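Local coordinates for protein L-aspartate semialdehyde sulfurtransferase (Methanocaldococcus jannaschii, PDB 3KPC) that probably catalyses, together with MJ0099, sulfide condensation with aspartate semialdehyde to form homocysteine, and binds S-adenosylmethionine and methylthioadenosine through its C-terminal CBS domains, at residues I14-N19 with L37-E42. Residues are numbered along the deposited sequence; the frame is centred on the assembly and turned at random.
With MTA (5'-deoxy-5'-methylthioadenosine), chain C.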
loop_
_atom_site.group_PDB
_atom_site.type_symbol
_atom_site.label_atom_id
_atom_site.label_comp_id
_atom_site.label_asym_id
_atom_site.label_seq_id
_atom_site.Cartn_x
_atom_site.Cartn_y
_atom_site.Cartn_z
ATOM N N ILE A 14 6.353 8.844 11.658
ATOM C CA ILE A 14 6.077 10.096 10.971
ATOM C C ILE A 14 4.583 10.358 11.133
ATOM O O ILE A 14 3.760 9.542 10.714
ATOM C CB ILE A 14 6.450 10.020 9.462
ATOM C CG1 ILE A 14 7.928 9.634 9.270
ATOM C CG2 ILE A 14 6.114 11.332 8.744
ATOM C CD1 ILE A 14 8.945 10.585 9.906
ATOM N N THR A 15 4.233 11.475 11.765
ATOM C CA THR A 15 2.828 11.823 12.005
ATOM C C THR A 15 2.553 13.263 11.592
ATOM O O THR A 15 3.480 14.017 11.284
ATOM C CB THR A 15 2.437 11.657 13.494
ATOM O OG1 THR A 15 3.195 12.569 14.301
ATOM C CG2 THR A 15 2.667 10.229 13.980
ATOM N N ALA A 16 1.280 13.646 11.594
ATOM C CA ALA A 16 0.900 15.026 11.324
ATOM C C ALA A 16 -0.349 15.402 12.106
ATOM O O ALA A 16 -1.076 14.533 12.590
ATOM C CB ALA A 16 0.679 15.237 9.832
ATOM N N HIS A 17 -0.586 16.702 12.229
ATOM C CA HIS A 17 -1.822 17.213 12.806
ATOM C C HIS A 17 -2.892 17.335 11.716
ATOM O O HIS A 17 -2.567 17.372 10.525
ATOM C CB HIS A 17 -1.557 18.548 13.515
ATOM C CG HIS A 17 -0.545 18.444 14.615
ATOM N ND1 HIS A 17 -0.698 17.576 15.674
ATOM C CD2 HIS A 17 0.634 19.079 14.819
ATOM C CE1 HIS A 17 0.342 17.678 16.483
ATOM N NE2 HIS A 17 1.164 18.587 15.988
ATOM N N SER A 18 -4.160 17.393 12.121
ATOM C CA SER A 18 -5.288 17.339 11.179
ATOM C C SER A 18 -5.504 18.627 10.382
ATOM O O SER A 18 -6.285 18.647 9.422
ATOM C CB SER A 18 -6.579 16.961 11.912
ATOM O OG SER A 18 -7.052 18.037 12.707
ATOM N N ASN A 19 -4.816 19.695 10.784
ATOM C CA ASN A 19 -4.982 21.011 10.167
ATOM C C ASN A 19 -4.093 21.270 8.952
ATOM O O ASN A 19 -4.175 22.342 8.347
ATOM C CB ASN A 19 -4.842 22.140 11.210
ATOM C CG ASN A 19 -3.397 22.384 11.647
ATOM O OD1 ASN A 19 -2.986 23.530 11.832
ATOM N ND2 ASN A 19 -2.629 21.312 11.824
ATOM N N LEU A 37 0.059 7.852 7.071
ATOM C CA LEU A 37 0.283 9.042 7.869
ATOM C C LEU A 37 -0.727 9.105 9.012
ATOM O O LEU A 37 -1.848 9.591 8.830
ATOM C CB LEU A 37 0.210 10.300 6.992
ATOM C CG LEU A 37 0.546 11.639 7.661
ATOM C CD1 LEU A 37 1.994 11.691 8.152
ATOM C CD2 LEU A 37 0.258 12.794 6.717
ATOM N N PRO A 38 -0.338 8.585 10.194
ATOM C CA PRO A 38 -1.163 8.745 11.386
ATOM C C PRO A 38 -1.371 10.231 11.686
ATOM O O PRO A 38 -0.422 11.017 11.614
ATOM C CB PRO A 38 -0.321 8.088 12.487
ATOM C CG PRO A 38 0.550 7.117 11.767
ATOM C CD PRO A 38 0.874 7.786 10.466
ATOM N N ILE A 39 -2.611 10.602 11.997
ATOM C CA ILE A 39 -2.952 11.971 12.371
ATOM C C ILE A 39 -3.115 12.020 13.884
ATOM O O ILE A 39 -3.828 11.190 14.463
ATOM C CB ILE A 39 -4.251 12.447 11.666
ATOM C CG1 ILE A 39 -4.170 12.232 10.144
ATOM C CG2 ILE A 39 -4.556 13.903 12.009
ATOM C CD1 ILE A 39 -3.036 12.980 9.428
ATOM N N VAL A 40 -2.434 12.964 14.525
ATOM C CA VAL A 40 -2.426 13.051 15.984
ATOM C C VAL A 40 -2.864 14.433 16.455
ATOM O O VAL A 40 -2.741 15.420 15.720
ATOM C CB VAL A 40 -1.030 12.699 16.585
ATOM C CG1 VAL A 40 -0.677 11.237 16.329
ATOM C CG2 VAL A 40 0.061 13.631 16.046
ATOM N N ASP A 41 -3.386 14.493 17.678
ATOM C CA ASP A 41 -3.769 15.764 18.279
ATOM C C ASP A 41 -2.545 16.488 18.846
ATOM O O ASP A 41 -1.407 16.040 18.664
ATOM C CB ASP A 41 -4.895 15.585 19.322
ATOM C CG ASP A 41 -4.448 14.829 20.578
ATOM O OD1 ASP A 41 -3.235 14.623 20.789
ATOM O OD2 ASP A 41 -5.339 14.444 21.369
ATOM N N GLU A 42 -2.789 17.602 19.527
ATOM C CA GLU A 42 -1.711 18.446 20.044
ATOM C C GLU A 42 -0.899 17.769 21.155
ATOM O O GLU A 42 0.220 18.192 21.459
ATOM C CB GLU A 42 -2.249 19.812 20.497
ATOM C CG GLU A 42 -3.640 19.799 21.140
ATOM C CD GLU A 42 -4.763 20.040 20.136
ATOM O OE1 GLU A 42 -5.307 21.171 20.117
ATOM O OE2 GLU A 42 -5.097 19.103 19.364
HETATM C CS MTA C . 3.789 3.012 4.190
HETATM S "S5'" MTA C . 4.723 1.686 3.470
HETATM C "C5'" MTA C . 6.415 2.416 3.655
HETATM C "C4'" MTA C . 7.343 1.714 4.706
HETATM O "O4'" MTA C . 7.953 2.726 5.565
HETATM C "C2'" MTA C . 6.545 1.381 6.992
HETATM O "O2'" MTA C . 7.074 0.460 8.037
HETATM C "C3'" MTA C . 6.559 0.745 5.601
HETATM O "O3'" MTA C . 7.217 -0.581 5.631
HETATM C "C1'" MTA C . 7.362 2.664 6.898
HETATM N N9 MTA C . 6.329 3.700 7.232
HETATM C C8 MTA C . 5.091 3.799 6.736
HETATM N N7 MTA C . 4.455 4.834 7.283
HETATM C C5 MTA C . 5.289 5.399 8.146
HETATM C C6 MTA C . 5.199 6.487 9.001
HETATM N N6 MTA C . 4.080 7.209 9.067
HETATM N N1 MTA C . 6.256 6.791 9.773
HETATM C C2 MTA C . 7.378 6.087 9.711
HETATM N N3 MTA C . 7.495 5.040 8.909
HETATM C C4 MTA C . 6.474 4.677 8.117
HETATM O O HOH W 1 -4.646 17.240 14.958
#
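A16 pairs with I39 in a single parallel beta bridge: A16 N donates to P38 O (3.1 Å), and V40 N returns a bond to A16 O (2.8 Å). Past the bridge the H17 imidazole takes over. With CG anti to the carbonyl carbon (chi1 -59°), the ring brings ND1 to V40 O at 3.0 Å; the acceptor lies in the ring plane, but ND1 sits above the plane of the V40 carbonyl. A water accepts from S18 N and donates to the same V40 O, which is thus gripped twice. S18 OG is hydrogen-bonded to E67 OE2, while S18 CB rests on I39 CG2 (3.7 Å). On the face that carries L37 and I39, the A16 methyl meets L37 CD2 (4.0 Å), and L37 and I14 both pack on I28 of helix 22-32. On the face of P38 and V40, T15 OG1 lies against V40 CG2, and T15 CG2 against P38 CB. I14 uses its backbone to read the adenine of 5'-deoxy-5'-methylthioadenosine: its N donates to N1 (2.8 Å) and its O accepts from the amino nitrogen N6, which also lies 3.5 Å from P38 CD. The loop before helix 22-32, clipped to strand 36-40, thus forms part of the adenosine pocket of a CBS domain.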